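PDB 2YQU: 2-oxoglutarate dehydrogenase E3 component from Thermus thermophilus, which probably catalyses the NAD+-dependent reoxidation of protein-bound dihydrolipoamide, with one FAD per subunit as cofactor. Local coordinates for residues A[422-427]-A[446-451]; A[384-389]-A[398-403]. All coordinates share one frame; numbering follows the deposited sequence.

Interaction 1. Residues A[422-427]-A[446-451]; sequences ASAEDL and LAAWER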
loop_
_atom_site.group_PDB
_atom_site.type_symbol
_atom_site.label_atom_id
_atom_site.label_comp_id
_atom_site.label_asym_id
_atom_site.label_seq_id
_atom_site.Cartn_x
_atom_site.Cartn_y
_atom_site.Cartn_z
ATOM N N ALA A 422 1.753 9.061 -17.204
ATOM C CA ALA A 422 0.391 9.479 -16.878
ATOM C C ALA A 422 0.318 10.965 -16.656
ATOM O O ALA A 422 1.284 11.585 -16.223
ATOM C CB ALA A 422 -0.085 8.774 -15.618
ATOM N N SER A 423 -0.863 11.511 -16.917
ATOM C CA SER A 423 -1.202 12.853 -16.502
ATOM C C SER A 423 -1.768 12.809 -15.084
ATOM O O SER A 423 -2.225 11.757 -14.620
ATOM C CB SER A 423 -2.231 13.457 -17.453
ATOM O OG SER A 423 -3.456 12.755 -17.396
ATOM N N ALA A 424 -1.735 13.951 -14.404
ATOM C CA ALA A 424 -2.304 14.087 -13.064
ATOM C C ALA A 424 -3.808 13.814 -13.110
ATOM O O ALA A 424 -4.350 13.159 -12.223
ATOM C CB ALA A 424 -2.034 15.482 -12.504
ATOM N N GLU A 425 -4.462 14.314 -14.162
ATOM C CA GLU A 425 -5.877 14.055 -14.413
ATOM C C GLU A 425 -6.183 12.560 -14.472
ATOM O O GLU A 425 -7.137 12.111 -13.866
ATOM C CB GLU A 425 -6.352 14.715 -15.717
ATOM C CG GLU A 425 -7.861 14.599 -15.942
ATOM C CD GLU A 425 -8.309 15.080 -17.314
ATOM O OE1 GLU A 425 -9.355 14.599 -17.798
ATOM O OE2 GLU A 425 -7.623 15.919 -17.926
ATOM N N ASP A 426 -5.380 11.789 -15.196
ATOM C CA ASP A 426 -5.662 10.362 -15.339
ATOM C C ASP A 426 -5.465 9.603 -14.035
ATOM O O ASP A 426 -6.240 8.701 -13.735
ATOM C CB ASP A 426 -4.852 9.742 -16.472
ATOM C CG ASP A 426 -5.420 10.090 -17.844
ATOM O OD1 ASP A 426 -4.641 10.120 -18.803
ATOM O OD2 ASP A 426 -6.627 10.364 -18.058
ATOM N N LEU A 427 -4.442 9.966 -13.262
ATOM C CA LEU A 427 -4.254 9.366 -11.941
ATOM C C LEU A 427 -5.434 9.718 -11.038
ATOM O O LEU A 427 -5.944 8.870 -10.319
ATOM C CB LEU A 427 -2.933 9.825 -11.321
ATOM C CG LEU A 427 -2.577 9.281 -9.936
ATOM C CD1 LEU A 427 -2.613 7.758 -9.913
ATOM C CD2 LEU A 427 -1.215 9.795 -9.537
ATOM N N LEU A 446 -5.587 15.006 -8.387
ATOM C CA LEU A 446 -6.664 15.902 -8.809
ATOM C C LEU A 446 -6.328 17.357 -8.534
ATOM O O LEU A 446 -6.624 18.226 -9.345
ATOM C CB LEU A 446 -7.973 15.576 -8.085
ATOM C CG LEU A 446 -8.721 14.319 -8.533
ATOM C CD1 LEU A 446 -9.905 14.081 -7.627
ATOM C CD2 LEU A 446 -9.169 14.418 -9.987
ATOM N N ALA A 447 -5.751 17.612 -7.362
ATOM C CA ALA A 447 -5.344 18.955 -6.959
ATOM C C ALA A 447 -4.267 19.531 -7.871
ATOM O O ALA A 447 -4.229 20.733 -8.103
ATOM C CB ALA A 447 -4.864 18.954 -5.498
ATOM N N ALA A 448 -3.378 18.678 -8.369
ATOM C CA ALA A 448 -2.335 19.109 -9.294
ATOM C C ALA A 448 -2.955 19.401 -10.658
ATOM O O ALA A 448 -2.601 20.379 -11.311
ATOM C CB ALA A 448 -1.241 18.031 -9.415
ATOM N N TRP A 449 -3.898 18.556 -11.065
ATOM C CA TRP A 449 -4.571 18.697 -12.353
ATOM C C TRP A 449 -5.367 19.996 -12.389
ATOM O O TRP A 449 -5.152 20.855 -13.242
ATOM C CB TRP A 449 -5.515 17.515 -12.583
ATOM C CG TRP A 449 -6.504 17.728 -13.690
ATOM C CD1 TRP A 449 -6.247 18.243 -14.923
ATOM C CD2 TRP A 449 -7.907 17.420 -13.670
ATOM N NE1 TRP A 449 -7.396 18.273 -15.675
ATOM C CE2 TRP A 449 -8.433 17.780 -14.931
ATOM C CE3 TRP A 449 -8.775 16.879 -12.716
ATOM C CZ2 TRP A 449 -9.786 17.611 -15.266
ATOM C CZ3 TRP A 449 -10.131 16.714 -13.049
ATOM C CH2 TRP A 449 -10.614 17.080 -14.313
ATOM N N GLU A 450 -6.279 20.117 -11.439
ATOM C CA GLU A 450 -7.183 21.256 -11.361
ATOM C C GLU A 450 -7.500 21.507 -9.889
ATOM O O GLU A 450 -6.894 22.363 -9.245
ATOM C CB GLU A 450 -8.456 20.963 -12.151
ATOM C CG GLU A 450 -8.365 21.196 -13.648
ATOM C CD GLU A 450 -9.707 21.049 -14.357
ATOM O OE1 GLU A 450 -10.625 20.392 -13.813
ATOM O OE2 GLU A 450 -9.849 21.593 -15.474
ATOM N N ARG A 451 -8.442 20.743 -9.358
ATOM C CA ARG A 451 -8.825 20.849 -7.957
ATOM C C ARG A 451 -9.346 19.508 -7.457
ATOM O O ARG A 451 -9.990 18.770 -8.209
ATOM C CB ARG A 451 -9.906 21.920 -7.772
ATOM C CG ARG A 451 -11.123 21.715 -8.649
ATOM C CD ARG A 451 -12.186 22.802 -8.516
ATOM N NE ARG A 451 -11.754 24.047 -9.144
ATOM C CZ ARG A 451 -11.160 25.061 -8.513
ATOM N NH1 ARG A 451 -10.911 25.010 -7.209
ATOM N NH2 ARG A 451 -10.808 26.143 -9.201
#
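Glu-425 lies flat over one face of the Trp-449 indole, its aliphatic stem and carboxylate all following the ring system. Its CB sits 3.5 Å from the centroid of the five-membered ring and only 4° off the normal, a CH-pi contact square over the face. CG comes next, 3.4 Å from Trp-449 CE2 above the seam of the two rings, and the carboxylate continues the stack with its plane turned 22° from that of the indole. The glutamate keeps this course because CG is anti to the backbone N (chi1 -174°) and the chain stays extended beyond CG. Although Glu-425 OE2 is 3.3 Å from Trp-449 NE1, it stands above the indole plane, just beyond the rim at NE1, and the angle to the N-H is too poor for a hydrogen bond; the polar partner of the carboxylate is Arg-429, whose NE forms a salt bridge with OE1. The opposite face of the indole meets OE1 of Glu-450, displaced toward the rim. Beneath the stack, Ala-424 CB packs 4.0 Å from Trp-449 CB and 4.1 Å from Ala-448 CB, which lets the start of helix 424-429 come close to the end of helix 438-449. That start is capped by Ser-423, whose OG accepts from Asp-426 N at 3.1 Å, while Asp-395 OD1 accepts from Glu-425 N. With an alanine here instead of Trp-449, the glutamate stem is likely to lose its flat support and a gap to open between the helix ends. The contact is thus mainly dispersive: methylenes and carboxylate both lie along the ring, with no hydrogen bond between the two residues, and the salt bridge to Arg-429 is likely to offset the carboxylate's charge.

Interaction 2. Residues A[384-389]-A[398-403]; sequences GFIKVL and LGVHGI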
loop_
_atom_site.group_PDB
_atom_site.type_symbol
_atom_site.label_atom_id
_atom_site.label_comp_id
_atom_site.label_asym_id
_atom_site.label_seq_id
_atom_site.Cartn_x
_atom_site.Cartn_y
_atom_site.Cartn_z
ATOM N N GLY A 384 1.168 13.936 7.918
ATOM C CA GLY A 384 1.713 13.554 6.633
ATOM C C GLY A 384 0.972 14.173 5.477
ATOM O O GLY A 384 -0.064 14.813 5.650
ATOM N N PHE A 385 1.522 13.985 4.284
ATOM C CA PHE A 385 0.884 14.444 3.058
ATOM C C PHE A 385 1.459 13.705 1.863
ATOM O O PHE A 385 2.502 13.065 1.956
ATOM C CB PHE A 385 1.104 15.953 2.868
ATOM C CG PHE A 385 2.554 16.334 2.654
ATOM C CD1 PHE A 385 3.107 16.339 1.372
ATOM C CD2 PHE A 385 3.355 16.698 3.728
ATOM C CE1 PHE A 385 4.443 16.688 1.174
ATOM C CE2 PHE A 385 4.692 17.053 3.537
ATOM C CZ PHE A 385 5.233 17.049 2.258
ATOM N N ILE A 386 0.753 13.782 0.744
ATOM C CA ILE A 386 1.324 13.424 -0.552
ATOM C C ILE A 386 1.169 14.616 -1.489
ATOM O O ILE A 386 0.151 15.301 -1.476
ATOM C CB ILE A 386 0.659 12.155 -1.149
ATOM C CG1 ILE A 386 0.967 10.934 -0.277
ATOM C CG2 ILE A 386 1.156 11.909 -2.587
ATOM C CD1 ILE A 386 0.198 9.686 -0.662
ATOM N N LYS A 387 2.201 14.840 -2.291
ATOM C CA LYS A 387 2.306 15.960 -3.194
ATOM C C LYS A 387 2.574 15.414 -4.596
ATOM O O LYS A 387 3.476 14.596 -4.788
ATOM C CB LYS A 387 3.445 16.860 -2.707
ATOM C CG LYS A 387 3.968 17.861 -3.686
ATOM C CD LYS A 387 4.779 18.949 -2.991
ATOM C CE LYS A 387 6.251 18.567 -2.826
ATOM N NZ LYS A 387 7.069 19.693 -2.251
ATOM N N VAL A 388 1.771 15.846 -5.561
ATOM C CA VAL A 388 1.971 15.531 -6.968
ATOM C C VAL A 388 2.439 16.786 -7.709
ATOM O O VAL A 388 1.844 17.852 -7.584
ATOM C CB VAL A 388 0.681 14.980 -7.608
ATOM C CG1 VAL A 388 0.828 14.835 -9.137
ATOM C CG2 VAL A 388 0.290 13.650 -6.969
ATOM N N LEU A 389 3.515 16.647 -8.471
ATOM C CA LEU A 389 4.024 17.724 -9.311
ATOM C C LEU A 389 3.668 17.391 -10.752
ATOM O O LEU A 389 4.010 16.327 -11.225
ATOM C CB LEU A 389 5.537 17.838 -9.149
ATOM C CG LEU A 389 6.015 17.931 -7.697
ATOM C CD1 LEU A 389 7.513 18.074 -7.619
ATOM C CD2 LEU A 389 5.327 19.089 -6.990
ATOM N N LEU A 398 5.273 14.825 -13.177
ATOM C CA LEU A 398 6.729 14.971 -13.157
ATOM C C LEU A 398 7.368 14.337 -11.930
ATOM O O LEU A 398 8.521 13.909 -11.992
ATOM C CB LEU A 398 7.110 16.448 -13.234
ATOM C CG LEU A 398 6.662 17.168 -14.508
ATOM C CD1 LEU A 398 6.861 18.658 -14.362
ATOM C CD2 LEU A 398 7.408 16.634 -15.714
ATOM N N GLY A 399 6.627 14.276 -10.829
ATOM C CA GLY A 399 7.112 13.671 -9.603
ATOM C C GLY A 399 6.033 13.530 -8.543
ATOM O O GLY A 399 5.047 14.249 -8.566
ATOM N N VAL A 400 6.214 12.577 -7.634
ATOM C CA VAL A 400 5.310 12.385 -6.510
ATOM C C VAL A 400 6.138 12.169 -5.246
ATOM O O VAL A 400 7.148 11.468 -5.252
ATOM C CB VAL A 400 4.328 11.199 -6.739
ATOM C CG1 VAL A 400 3.287 11.132 -5.613
ATOM C CG2 VAL A 400 3.647 11.322 -8.102
ATOM N N HIS A 401 5.729 12.817 -4.168
ATOM C CA HIS A 401 6.517 12.856 -2.950
ATOM C C HIS A 401 5.596 12.836 -1.742
ATOM O O HIS A 401 4.508 13.405 -1.768
ATOM C CB HIS A 401 7.353 14.132 -2.897
ATOM C CG HIS A 401 8.171 14.391 -4.125
ATOM N ND1 HIS A 401 9.475 14.811 -4.053
ATOM C CD2 HIS A 401 7.869 14.345 -5.445
ATOM C CE1 HIS A 401 9.948 14.992 -5.273
ATOM N NE2 HIS A 401 8.999 14.697 -6.138
ATOM N N GLY A 402 6.028 12.201 -0.669
ATOM C CA GLY A 402 5.182 12.148 0.493
ATOM C C GLY A 402 5.870 11.732 1.754
ATOM O O GLY A 402 7.010 11.271 1.753
ATOM N N ILE A 403 5.149 11.935 2.840
ATOM C CA ILE A 403 5.519 11.427 4.143
ATOM C C ILE A 403 4.242 11.048 4.881
ATOM O O ILE A 403 3.271 11.808 4.885
ATOM C CB ILE A 403 6.353 12.460 4.932
ATOM C CG1 ILE A 403 6.675 11.925 6.330
ATOM C CG2 ILE A 403 5.648 13.824 4.997
ATOM C CD1 ILE A 403 7.681 12.774 7.083
#
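A beta hairpin in the antiparallel sheet of the dimerisation domain brings strand 385-391 against strand 397-404, with the two short segments 168° apart in direction. Phe-385 with Ile-403 and Lys-387 with His-401 are hydrogen-bonded pairs, each joined by two backbone bonds; Lys-387 N to His-401 O is 2.8 Å. At the other end Leu-398 and Gly-399 both face Leu-389 in a classic beta bulge: Leu-389 O accepts from Leu-398 N at 2.8 Å and more weakly from Gly-399 N at 3.3 Å. Between these pairs, CA of Val-400 approaches Lys-387 O to 3.3 Å in a CA-H...O contact. The face bearing Ile-386, Val-388 and Val-400 is wholly aliphatic. With its CG1 anti to the backbone N (chi1 -173°), Val-400 brings that methyl 3.8 Å from Ile-386 CG2 and also against Val-388 CG2, and helices 407-419 and 438-449 lie over this side. On the other face Phe-385 CE2 meets Ile-403 CG2 at 3.7 Å, and Leu-389 crosses His-401 at about a right angle, its CD1 4.0 Å from the imidazole NE2. Helix 208-221 packs on this side, and the ring of Phe-385 makes a cation-pi contact with Lys-367. Gly-402 lies opposite Ile-386, where a beta carbon would clash with Phe-385 O and press on Ile-386 CG1. Two polar atoms on the Phe-385 face find partners beyond the hairpin: His-401 NE2 bonds to Tyr-351 O, and Lys-387 NZ forms salt bridges with Glu-209, Glu-353 and Asp-207. Chemically the hairpin is therefore two-sided, aliphatic toward helices 407-419 and 438-449 and mixed on the reverse, where the ammonium of the buried Lys-387 is probably stabilised by its three carboxylates.

In the fold
Both contacts lie in the C-terminal part of the chain, beyond the parallel nucleotide-binding sheets, and they follow one another in series without nesting or crossing. Interaction 2 comes first and closes the short hairpin loop between strands 385-391 and 397-404, a loop that includes Asp-395. The chain then runs through helix 407-419 to 422-427, and interaction 1 closes an 18-residue connection by bringing helix 424-429 to the end of helix 438-449. Their centres are 12 Å apart, and they touch where Ala-448 CB packs 3.6 Å from Val-388 O. Asp-395 in the hairpin turn also touches Ala-424 and Trp-449, so the turn is tied to both helices of interaction 1.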